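Benzoate transport porin BenP (PDB 5DL8) probably forms an OprD-family beta-barrel channel in the bacterial outer membrane, through which small solutes, presumably including benzoate, can pass. Local coordinates at residues S60-T65 with P73-A78; L67-K72 with L121-T126; G232-W237 with T245-Y250; G283-I288 with Y304-N309. All blocks are in the same frame, centred on the assembly; numbering follows the deposited sequence.

Contact 1 of 4, residues S60-T65 with P73-A78; sequences SKMHDT and PITIGA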
# COMPACT_ATOMS: atom_id res chain seq x y z
N SER A 60 15.59 -1.93 16.81
CA SER A 60 16.85 -2.40 17.36
C SER A 60 17.68 -3.30 16.44
O SER A 60 17.17 -4.04 15.60
CB SER A 60 16.66 -3.10 18.72
OG SER A 60 16.21 -4.43 18.57
N LYS A 61 18.99 -3.23 16.63
CA LYS A 61 19.84 -4.32 16.18
C LYS A 61 19.36 -5.63 16.85
O LYS A 61 18.72 -5.64 17.92
CB LYS A 61 21.33 -4.06 16.51
CG LYS A 61 21.73 -4.11 17.99
CD LYS A 61 23.23 -3.78 18.20
CE LYS A 61 23.55 -3.14 19.56
NZ LYS A 61 24.95 -2.64 19.70
N MET A 62 19.71 -6.72 16.20
CA MET A 62 19.53 -8.05 16.79
C MET A 62 20.65 -8.30 17.79
O MET A 62 21.83 -8.17 17.50
CB MET A 62 19.42 -9.13 15.72
CG MET A 62 18.14 -9.05 14.88
SD MET A 62 16.52 -8.81 15.70
CE MET A 62 16.30 -10.44 16.45
N HIS A 63 20.30 -8.64 19.00
CA HIS A 63 21.33 -8.83 20.00
C HIS A 63 21.57 -10.29 20.20
O HIS A 63 20.66 -11.03 20.45
CB HIS A 63 20.91 -8.25 21.32
CG HIS A 63 21.16 -6.78 21.47
ND1 HIS A 63 20.31 -5.81 20.93
CD2 HIS A 63 22.11 -6.12 22.17
CE1 HIS A 63 20.76 -4.62 21.26
NE2 HIS A 63 21.85 -4.78 22.02
N ASP A 64 22.85 -10.64 20.11
CA ASP A 64 23.40 -11.95 20.54
C ASP A 64 23.07 -12.29 22.02
O ASP A 64 23.55 -11.61 22.91
CB ASP A 64 24.97 -12.00 20.36
CG ASP A 64 25.43 -12.17 18.87
OD1 ASP A 64 24.65 -12.24 17.93
OD2 ASP A 64 26.64 -12.25 18.66
N THR A 65 22.28 -13.33 22.27
CA THR A 65 22.17 -13.97 23.60
C THR A 65 23.33 -14.92 23.79
O THR A 65 24.06 -15.26 22.83
CB THR A 65 20.84 -14.73 23.83
OG1 THR A 65 20.85 -15.98 23.15
CG2 THR A 65 19.66 -13.88 23.33
N PRO A 73 24.07 -17.83 16.96
CA PRO A 73 23.40 -17.39 18.18
C PRO A 73 21.88 -17.29 18.06
O PRO A 73 21.33 -17.01 16.98
CB PRO A 73 24.02 -16.01 18.44
CG PRO A 73 24.60 -15.56 17.13
CD PRO A 73 25.02 -16.82 16.46
N ILE A 74 21.20 -17.57 19.15
CA ILE A 74 19.81 -17.10 19.30
C ILE A 74 19.90 -15.62 19.58
O ILE A 74 20.79 -15.19 20.33
CB ILE A 74 19.01 -17.87 20.40
CG1 ILE A 74 18.42 -19.16 19.82
CG2 ILE A 74 17.83 -17.03 20.94
CD1 ILE A 74 18.18 -20.27 20.85
N THR A 75 18.99 -14.84 18.98
CA THR A 75 19.06 -13.34 19.00
C THR A 75 17.74 -12.74 19.45
O THR A 75 16.70 -13.34 19.22
CB THR A 75 19.49 -12.69 17.65
OG1 THR A 75 18.56 -13.05 16.62
CG2 THR A 75 20.87 -13.14 17.22
N ILE A 76 17.80 -11.60 20.16
CA ILE A 76 16.61 -10.84 20.60
C ILE A 76 16.70 -9.37 20.14
O ILE A 76 17.79 -8.79 20.07
CB ILE A 76 16.37 -10.84 22.13
CG1 ILE A 76 17.70 -10.60 22.89
CG2 ILE A 76 15.70 -12.13 22.58
CD1 ILE A 76 17.57 -9.81 24.19
N GLY A 77 15.56 -8.79 19.81
CA GLY A 77 15.46 -7.35 19.67
C GLY A 77 14.07 -6.86 19.92
O GLY A 77 13.18 -7.60 20.30
N ALA A 78 13.88 -5.59 19.66
CA ALA A 78 12.58 -4.95 19.75
C ALA A 78 12.47 -3.74 18.82
O ALA A 78 13.51 -3.09 18.46
CB ALA A 78 12.29 -4.53 21.18
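His63 and Ile76 form an antiparallel hydrogen-bonded pair, with His63 N donating to Ile76 O over 2.7 Å and Ile76 N returning a bond of 2.9 Å to His63 O. At the next hydrogen-bonded step, Ile74 O is gripped twice by Thr65. Thr65 N approaches in the carbonyl plane at 3.1 Å, while Thr65 OG1, 2.9 Å away, comes from above that plane, about 51° out of it. A chi1 of 76° swings the hydroxyl back between the backbone N and the carbonyl carbon of Thr65, and this brings it over the carbonyl that its own amide already holds; threonine thus adds a second donor where the strand ends. Thr65 OG1 is also bonded to Leu67 N. At the other end, Ser60 OG acts in place of a backbone carbonyl, accepting from Ala78 N at 2.8 Å, and Ser60 N binds Ala78 O. Ser60 OG also lies 3.2 Å from Gly77 CA, an approach suited to a residue without a side chain. Van der Waals contacts fill in around these bonds. The bent chain of Met62 crosses Thr75 at about a right angle, its CE 3.5 Å from Thr75 OG1, a hydroxyl bonded to Asn19. Carboxylate atom Asp64 OD1 lies 3.4 Å from Pro73 CG, and Thr65 CG2 meets Ile76 CG1. The pairing joins the end of strand 47-65 to the start of strand 72-87 in the barrel wall; the far edge of the latter is bonded to strand 107-123 through Thr75 with Gly122 and Gly77 with Lys120.

Contact 2 of 4, residues L67-K72 with L121-T126; sequences LVIADK and LGYDKT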
# COMPACT_ATOMS: atom_id res chain seq x y z
N LEU A 67 23.09 -18.13 24.21
CA LEU A 67 22.81 -19.45 23.49
C LEU A 67 23.23 -19.53 22.04
O LEU A 67 22.64 -18.83 21.18
CB LEU A 67 21.33 -19.77 23.46
CG LEU A 67 20.71 -20.66 24.53
CD1 LEU A 67 19.65 -19.87 25.30
CD2 LEU A 67 20.14 -21.94 23.86
N VAL A 68 24.22 -20.36 21.75
CA VAL A 68 24.69 -20.61 20.42
C VAL A 68 24.35 -22.09 20.11
O VAL A 68 24.67 -22.97 20.91
CB VAL A 68 26.21 -20.28 20.29
CG1 VAL A 68 26.78 -20.73 18.92
CG2 VAL A 68 26.52 -18.81 20.58
N ILE A 69 23.70 -22.34 18.97
CA ILE A 69 23.24 -23.68 18.54
C ILE A 69 23.75 -23.89 17.13
O ILE A 69 23.45 -23.11 16.23
CB ILE A 69 21.70 -23.78 18.59
CG1 ILE A 69 21.21 -23.49 20.00
CG2 ILE A 69 21.17 -25.15 18.19
CD1 ILE A 69 19.70 -23.53 20.12
N ALA A 70 24.58 -24.91 16.96
CA ALA A 70 25.32 -25.19 15.72
C ALA A 70 26.01 -23.94 15.15
O ALA A 70 25.74 -23.58 14.00
CB ALA A 70 24.39 -25.80 14.69
N ASP A 71 26.84 -23.26 15.96
CA ASP A 71 27.62 -22.05 15.54
C ASP A 71 26.83 -20.76 15.26
O ASP A 71 27.45 -19.74 14.92
CB ASP A 71 28.58 -22.33 14.34
CG ASP A 71 29.70 -23.28 14.71
OD1 ASP A 71 30.09 -23.37 15.87
OD2 ASP A 71 30.25 -23.94 13.82
N LYS A 72 25.50 -20.77 15.47
CA LYS A 72 24.63 -19.57 15.33
C LYS A 72 23.96 -19.13 16.63
O LYS A 72 23.29 -19.94 17.29
CB LYS A 72 23.46 -19.82 14.34
CG LYS A 72 23.77 -20.63 13.12
CD LYS A 72 24.57 -19.76 12.18
CE LYS A 72 25.12 -20.60 11.03
NZ LYS A 72 25.75 -19.63 10.10
N LEU A 121 12.74 -12.24 17.84
CA LEU A 121 13.56 -13.43 18.19
C LEU A 121 14.15 -14.02 16.88
O LEU A 121 13.40 -14.36 15.97
CB LEU A 121 12.69 -14.49 18.97
CG LEU A 121 13.37 -15.74 19.59
CD1 LEU A 121 14.36 -15.45 20.73
CD2 LEU A 121 12.35 -16.84 20.02
N GLY A 122 15.47 -14.11 16.79
CA GLY A 122 16.13 -14.49 15.52
C GLY A 122 16.97 -15.75 15.71
O GLY A 122 17.45 -16.04 16.83
N TYR A 123 17.14 -16.50 14.62
CA TYR A 123 18.12 -17.59 14.56
C TYR A 123 18.65 -17.76 13.09
O TYR A 123 17.85 -18.01 12.19
CB TYR A 123 17.52 -18.95 15.08
CG TYR A 123 18.51 -20.12 14.94
CD1 TYR A 123 19.60 -20.26 15.83
CD2 TYR A 123 18.41 -21.09 13.88
CE1 TYR A 123 20.52 -21.28 15.68
CE2 TYR A 123 19.38 -22.09 13.73
CZ TYR A 123 20.41 -22.16 14.67
OH TYR A 123 21.37 -23.13 14.61
N ASP A 124 19.98 -17.65 12.88
CA ASP A 124 20.56 -17.82 11.56
C ASP A 124 19.85 -16.86 10.50
O ASP A 124 20.08 -15.66 10.51
CB ASP A 124 20.50 -19.32 11.15
CG ASP A 124 21.40 -19.66 9.94
OD1 ASP A 124 22.31 -18.85 9.64
OD2 ASP A 124 21.19 -20.74 9.32
N LYS A 125 19.05 -17.40 9.57
CA LYS A 125 18.33 -16.57 8.59
C LYS A 125 16.82 -16.50 8.81
O LYS A 125 16.06 -16.26 7.88
CB LYS A 125 18.70 -17.03 7.18
CG LYS A 125 20.15 -16.67 6.86
CD LYS A 125 20.60 -17.17 5.49
CE LYS A 125 21.98 -16.60 5.20
NZ LYS A 125 22.77 -17.57 4.41
N THR A 126 16.43 -16.61 10.08
CA THR A 126 15.04 -16.61 10.50
C THR A 126 14.76 -15.54 11.59
O THR A 126 15.60 -15.24 12.46
CB THR A 126 14.66 -18.00 10.99
OG1 THR A 126 15.08 -18.92 9.96
CG2 THR A 126 13.14 -18.16 11.27
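Tyr123 donates its phenol proton to Ile69 O, the single hydrogen bond across this contact, with OH and O 2.6 Å apart. The hydroxyl stands above the carbonyl plane, about 50° out of it, and Lys72 N reaches the same oxygen from the opposite face at 3.2 Å, so Ile69 O has a donor on each side. That second bond belongs to a type I' turn from Ile69 to Lys72, which faces a type II' turn from Tyr123 to Thr126; both are tight reversals suited to linking antiparallel strands. Near CE1 the tyrosine ring is packed from both sides of its plane, by Lys72 CB and by Ile69 CB. With CG anti to the backbone N (chi1 177°), the ring reaches out from its strand to the 69-72 turn, where Lys72 CB rests 3.5 Å from Tyr123 CE1 and Ile69 CB lies 4.0 Å from the same carbon. The charged pair is looser: Lys72, bent at chi2, turns its aliphatic chain past Asp124, with CD 3.5 Å from OD1, and ends in a long salt bridge of 3.6 Å between NZ and Asp124 OD1. Lysine suits this place because its methylenes pack while its amine remains at the surface. Chemically, one short neutral bond probably does most to fix how the two turns meet, whereas the long ion pair at the surface probably adds a weaker, more adaptable attraction.

Contact 3 of 4, residues G232-W237 with T245-Y250; sequences GLEHTW and TSKFKY. With C8E ((hydroxyethyloxy)tri(ethyloxy)octane), chain F.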
# COMPACT_ATOMS: atom_id res chain seq x y z
N GLY A 232 2.64 -13.93 -8.78
CA GLY A 232 3.30 -12.76 -9.46
C GLY A 232 4.56 -13.31 -10.14
O GLY A 232 5.26 -14.04 -9.51
N LEU A 233 4.79 -13.06 -11.42
CA LEU A 233 6.12 -13.30 -12.08
C LEU A 233 6.67 -12.02 -12.69
O LEU A 233 5.95 -11.25 -13.38
CB LEU A 233 6.00 -14.28 -13.22
CG LEU A 233 5.53 -15.68 -12.77
CD1 LEU A 233 5.11 -16.47 -14.01
CD2 LEU A 233 6.51 -16.55 -12.03
N GLU A 234 7.96 -11.76 -12.43
CA GLU A 234 8.59 -10.54 -12.89
C GLU A 234 9.86 -10.83 -13.64
O GLU A 234 10.80 -11.48 -13.14
CB GLU A 234 8.81 -9.57 -11.70
CG GLU A 234 9.46 -8.24 -12.10
CD GLU A 234 9.70 -7.25 -10.95
OE1 GLU A 234 9.21 -7.44 -9.82
OE2 GLU A 234 10.34 -6.18 -11.19
N HIS A 235 9.95 -10.37 -14.86
CA HIS A 235 11.24 -10.54 -15.58
C HIS A 235 11.83 -9.16 -15.94
O HIS A 235 11.11 -8.27 -16.38
CB HIS A 235 11.06 -11.34 -16.84
CG HIS A 235 12.32 -11.49 -17.63
ND1 HIS A 235 12.67 -10.64 -18.64
CD2 HIS A 235 13.30 -12.42 -17.57
CE1 HIS A 235 13.81 -11.04 -19.18
NE2 HIS A 235 14.21 -12.12 -18.56
N THR A 236 13.14 -9.05 -15.80
CA THR A 236 13.89 -7.83 -16.15
C THR A 236 14.95 -8.19 -17.29
O THR A 236 15.77 -9.20 -17.25
CB THR A 236 14.49 -7.16 -14.91
OG1 THR A 236 15.14 -8.16 -14.18
CG2 THR A 236 13.46 -6.49 -13.91
N TRP A 237 14.76 -7.49 -18.41
CA TRP A 237 15.59 -7.69 -19.59
C TRP A 237 16.51 -6.45 -19.57
O TRP A 237 16.05 -5.29 -19.73
CB TRP A 237 14.72 -7.79 -20.84
CG TRP A 237 15.48 -7.98 -22.11
CD1 TRP A 237 16.71 -8.58 -22.27
CD2 TRP A 237 15.05 -7.59 -23.43
NE1 TRP A 237 17.03 -8.60 -23.58
CE2 TRP A 237 16.02 -7.98 -24.30
CE3 TRP A 237 13.94 -6.94 -23.92
CZ2 TRP A 237 15.91 -7.72 -25.71
CZ3 TRP A 237 13.84 -6.70 -25.30
CH2 TRP A 237 14.80 -7.06 -26.15
N THR A 245 11.03 -4.20 -18.02
CA THR A 245 10.40 -4.90 -16.90
C THR A 245 9.03 -5.44 -17.33
O THR A 245 8.16 -4.66 -17.79
CB THR A 245 10.31 -4.03 -15.59
OG1 THR A 245 11.64 -3.93 -15.10
CG2 THR A 245 9.45 -4.77 -14.45
N SER A 246 8.89 -6.76 -17.23
CA SER A 246 7.62 -7.47 -17.53
C SER A 246 7.09 -8.15 -16.30
O SER A 246 7.77 -9.05 -15.71
CB SER A 246 7.86 -8.59 -18.52
OG SER A 246 8.55 -7.96 -19.60
N LYS A 247 5.86 -7.80 -16.00
CA LYS A 247 5.21 -8.40 -14.92
C LYS A 247 3.90 -9.08 -15.31
O LYS A 247 3.13 -8.47 -16.05
CB LYS A 247 4.84 -7.36 -13.92
CG LYS A 247 5.99 -6.86 -13.18
CD LYS A 247 5.50 -5.90 -12.08
CE LYS A 247 6.56 -4.85 -11.68
NZ LYS A 247 6.08 -4.04 -10.52
N PHE A 248 3.65 -10.28 -14.75
CA PHE A 248 2.36 -10.93 -14.87
C PHE A 248 1.86 -11.16 -13.53
O PHE A 248 2.55 -11.78 -12.77
CB PHE A 248 2.51 -12.27 -15.57
CG PHE A 248 1.26 -13.13 -15.60
CD1 PHE A 248 0.26 -12.91 -16.53
CD2 PHE A 248 1.15 -14.26 -14.76
CE1 PHE A 248 -0.91 -13.76 -16.53
CE2 PHE A 248 -0.00 -15.14 -14.77
CZ PHE A 248 -1.03 -14.90 -15.68
N LYS A 249 0.63 -10.76 -13.28
CA LYS A 249 0.04 -10.92 -12.00
C LYS A 249 -1.33 -11.63 -12.06
O LYS A 249 -2.20 -11.26 -12.85
CB LYS A 249 -0.14 -9.53 -11.36
CG LYS A 249 1.25 -8.88 -11.22
CD LYS A 249 1.24 -7.45 -10.81
CE LYS A 249 2.52 -6.95 -10.24
NZ LYS A 249 2.65 -7.29 -8.84
N TYR A 250 -1.54 -12.61 -11.17
CA TYR A 250 -2.83 -13.34 -11.08
C TYR A 250 -3.32 -13.36 -9.66
O TYR A 250 -2.63 -13.80 -8.73
CB TYR A 250 -2.74 -14.74 -11.64
CG TYR A 250 -4.02 -15.59 -11.44
CD1 TYR A 250 -5.07 -15.47 -12.30
CD2 TYR A 250 -4.15 -16.50 -10.40
CE1 TYR A 250 -6.24 -16.24 -12.14
CE2 TYR A 250 -5.24 -17.29 -10.27
CZ TYR A 250 -6.31 -17.12 -11.13
OH TYR A 250 -7.48 -17.83 -10.96
C1 C8E F . 1.42 -11.71 -23.23
C2 C8E F . 0.44 -12.50 -22.34
C3 C8E F . 1.12 -13.74 -21.74
C4 C8E F . 0.48 -14.46 -20.55
C5 C8E F . 1.35 -15.69 -20.11
C6 C8E F . 1.91 -15.68 -18.67
C7 C8E F . 3.39 -16.05 -18.45
C8 C8E F . 4.34 -14.83 -18.39
O9 C8E F . 5.59 -15.12 -17.71
C10 C8E F . 6.75 -14.26 -17.95
C11 C8E F . 8.10 -14.97 -17.64
O12 C8E F . 9.16 -14.65 -18.58
C13 C8E F . 10.45 -15.22 -18.27
C14 C8E F . 11.23 -15.73 -19.49
O15 C8E F . 12.38 -16.55 -19.10
C16 C8E F . 13.66 -15.91 -19.19
C17 C8E F . 14.55 -16.40 -18.06
O18 C8E F . 15.67 -15.52 -17.86
C19 C8E F . 16.50 -15.02 -18.96
C20 C8E F . 17.98 -14.89 -18.50
O21 C8E F . 18.32 -15.31 -17.11
O HOH W 1 11.26 -8.30 -19.40
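His235 and Ser246 are linked by a bridging water as well as by their backbones. This water donates to His235 O at 3.0 Å and to Ser246 OG at 2.7 Å, and it lies in the imidazole plane, hydrogen-bonded to ND1 at 2.8 Å; Ser246 OG is also bonded to Glu271. A detergent molecule runs along the same face of the strands. Its C6 sits 3.8 Å above the centre of the Phe248 ring, its O9 is near Leu233 CD1, and its C19 meets His235 NE2 at 3.7 Å. Leucine and phenylalanine suit such a surface, which is probably the one turned to lipid. On the other face Glu234 and Lys247 lie side by side, CG to CG 3.9 Å, but the carboxylate forms its salt bridge with Lys214. Thr236 CG2 packs against Thr245 OG1. Beneath the side chains the ladder is regular: Leu233 pairs with Phe248 and His235 with Ser246, each by two bonds, that from Ser246 N to His235 O being almost straight at 179°. This hairpin of strands 226-238 and 243-255 is flanked in the barrel by strand 213-222, bonded to Glu234, and strand 263-275, bonded to Thr245.

Contact 4 of 4, residues G283-I288 with Y304-N309; sequences GYQQII and YFINWN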
# COMPACT_ATOMS: atom_id res chain seq x y z
N GLY A 283 -0.01 -1.15 -19.51
CA GLY A 283 -0.57 -2.30 -18.86
C GLY A 283 -2.03 -2.57 -19.25
O GLY A 283 -2.76 -1.66 -19.76
N TYR A 284 -2.44 -3.79 -18.91
CA TYR A 284 -3.78 -4.33 -19.16
C TYR A 284 -4.20 -5.12 -17.91
O TYR A 284 -3.41 -5.82 -17.31
CB TYR A 284 -3.84 -5.23 -20.39
CG TYR A 284 -5.28 -5.79 -20.60
CD1 TYR A 284 -6.33 -4.94 -21.03
CD2 TYR A 284 -5.61 -7.18 -20.25
CE1 TYR A 284 -7.63 -5.45 -21.21
CE2 TYR A 284 -6.94 -7.69 -20.40
CZ TYR A 284 -7.93 -6.83 -20.93
OH TYR A 284 -9.24 -7.25 -21.10
N GLN A 285 -5.43 -4.96 -17.52
CA GLN A 285 -6.01 -5.66 -16.42
C GLN A 285 -7.49 -6.00 -16.67
O GLN A 285 -8.32 -5.23 -17.21
CB GLN A 285 -5.90 -4.85 -15.10
CG GLN A 285 -6.82 -5.23 -13.94
CD GLN A 285 -6.50 -4.38 -12.67
OE1 GLN A 285 -5.44 -4.49 -12.09
NE2 GLN A 285 -7.42 -3.48 -12.30
N GLN A 286 -7.85 -7.16 -16.18
CA GLN A 286 -9.19 -7.65 -16.35
C GLN A 286 -9.73 -8.32 -15.10
O GLN A 286 -9.05 -9.19 -14.57
CB GLN A 286 -9.23 -8.68 -17.50
CG GLN A 286 -10.60 -8.79 -18.05
CD GLN A 286 -10.77 -9.67 -19.29
OE1 GLN A 286 -10.07 -9.52 -20.27
NE2 GLN A 286 -11.85 -10.51 -19.28
N ILE A 287 -10.99 -8.06 -14.75
CA ILE A 287 -11.57 -8.67 -13.61
C ILE A 287 -12.61 -9.65 -14.17
O ILE A 287 -13.47 -9.30 -15.08
CB ILE A 287 -12.35 -7.66 -12.72
CG1 ILE A 287 -11.50 -6.43 -12.48
CG2 ILE A 287 -12.90 -8.39 -11.46
CD1 ILE A 287 -10.24 -6.75 -11.69
N ILE A 288 -12.60 -10.86 -13.61
CA ILE A 288 -13.43 -12.02 -14.16
C ILE A 288 -14.20 -12.73 -13.07
O ILE A 288 -13.66 -12.92 -11.97
CB ILE A 288 -12.59 -13.07 -14.94
CG1 ILE A 288 -11.55 -12.39 -15.87
CG2 ILE A 288 -13.52 -13.99 -15.83
CD1 ILE A 288 -10.41 -13.25 -16.31
N TYR A 304 0.02 -4.75 -4.91
CA TYR A 304 0.50 -5.74 -5.91
C TYR A 304 -0.32 -5.86 -7.14
O TYR A 304 -0.11 -6.78 -7.95
CB TYR A 304 0.67 -7.09 -5.22
CG TYR A 304 1.86 -7.03 -4.24
CD1 TYR A 304 1.75 -6.38 -2.94
CD2 TYR A 304 3.14 -7.52 -4.66
CE1 TYR A 304 2.86 -6.28 -2.10
CE2 TYR A 304 4.26 -7.42 -3.84
CZ TYR A 304 4.15 -6.86 -2.58
OH TYR A 304 5.28 -6.86 -1.84
N PHE A 305 -1.35 -5.02 -7.24
CA PHE A 305 -2.05 -4.83 -8.51
C PHE A 305 -0.99 -4.18 -9.43
O PHE A 305 0.01 -3.65 -8.91
CB PHE A 305 -3.27 -3.89 -8.32
CG PHE A 305 -4.56 -4.53 -7.93
CD1 PHE A 305 -4.70 -5.87 -7.63
CD2 PHE A 305 -5.70 -3.73 -7.82
CE1 PHE A 305 -5.91 -6.40 -7.24
CE2 PHE A 305 -6.97 -4.25 -7.43
CZ PHE A 305 -7.04 -5.59 -7.13
N ILE A 306 -1.13 -4.28 -10.78
CA ILE A 306 -0.07 -3.67 -11.71
C ILE A 306 0.02 -2.11 -11.60
O ILE A 306 0.99 -1.50 -11.95
CB ILE A 306 -0.27 -3.90 -13.22
CG1 ILE A 306 -1.54 -3.15 -13.70
CG2 ILE A 306 -0.34 -5.36 -13.58
CD1 ILE A 306 -2.00 -3.60 -15.10
N ASN A 307 -1.07 -1.48 -11.22
CA ASN A 307 -1.16 -0.01 -11.05
C ASN A 307 -2.19 0.46 -9.98
O ASN A 307 -3.21 1.10 -10.33
CB ASN A 307 -1.51 0.58 -12.43
CG ASN A 307 -1.55 2.11 -12.42
OD1 ASN A 307 -0.87 2.77 -11.63
ND2 ASN A 307 -2.34 2.65 -13.32
N TRP A 308 -1.90 0.18 -8.69
CA TRP A 308 -2.84 0.63 -7.59
C TRP A 308 -2.94 2.21 -7.63
O TRP A 308 -1.98 2.88 -7.81
CB TRP A 308 -2.48 0.08 -6.20
CG TRP A 308 -3.36 0.61 -5.23
CD1 TRP A 308 -3.12 1.72 -4.39
CD2 TRP A 308 -4.68 0.19 -4.96
NE1 TRP A 308 -4.23 1.99 -3.62
CE2 TRP A 308 -5.22 1.09 -3.94
CE3 TRP A 308 -5.47 -0.88 -5.41
CZ2 TRP A 308 -6.51 0.93 -3.38
CZ3 TRP A 308 -6.79 -1.05 -4.84
CH2 TRP A 308 -7.29 -0.11 -3.87
N ASN A 309 -4.14 2.76 -7.65
CA ASN A 309 -4.30 4.20 -7.85
C ASN A 309 -5.56 4.59 -7.07
O ASN A 309 -5.98 3.87 -6.15
CB ASN A 309 -4.32 4.54 -9.34
CG ASN A 309 -5.50 3.84 -10.15
OD1 ASN A 309 -6.37 3.08 -9.62
ND2 ASN A 309 -5.50 4.08 -11.43
O HOH W 2 -3.86 -2.13 -11.28
O HOH W 3 -3.29 -5.98 -11.71
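Gln285 and Ile306 carry a buried contact that combines direct packing of Ile306 with a water-bridged polar link, inside the porin beta-barrel, where the loop after strand 278-288 folds back against its own wall strand. Inward-folded loops of this kind narrow the channel in OprD porins, and 304-309 probably does so here. No direct hydrogen bond joins the two segments. Instead, Gln285, extended beyond CG, holds its OE1 among two waters: one donates to it at 3.0 Å and accepts from Asn307 N at 2.9 Å, while the other lies 2.6 Å from OE1 and accepts from Ile306 N. The N-H groups of Ile306 and Asn307 thereby find acceptors without a strand partner. The amide's other end, Gln285 NE2, donates to Phe313 O and Gly312 O, which fixes the rotation of the group; glutamine fits because it can accept on one side and donate on the other. Ile306 supplies the apolar part. Its CG1 is set between the backbone N and the carbonyl carbon (chi1 67°), and the branch then runs out to place CD1 3.4 Å from Tyr284 O and 4.1 Å from Gln285 CB, with Gly283 CA nearby. Phe305, whose ring meets Phe251 and Tyr293 edge-to-face, has Gln285 OE1 over one face of its ring, 4.3 Å from Phe305 CG.

Overall arrangement
From the N terminus, contact 1 comes first, closing the short link between strands 47-65 and 72-87. Contact 2 crosses it along the chain: its segment 67-72 lies within the link that contact 1 closes, and its partner, 121-126, follows some fifty residues later, so the two together join three successive wall strands and their turns. Ile74 N to Leu67 O and Gly122 N to Thr75 O connect them. Contact 3 follows in series and closes a hairpin about 36 Å from contact 1, centre to centre. Contact 4 then closes the loop after strand 278-288. It touches contact 3 where Lys249 NZ meets Tyr304 O, tying that hairpin to the inward-folded loop.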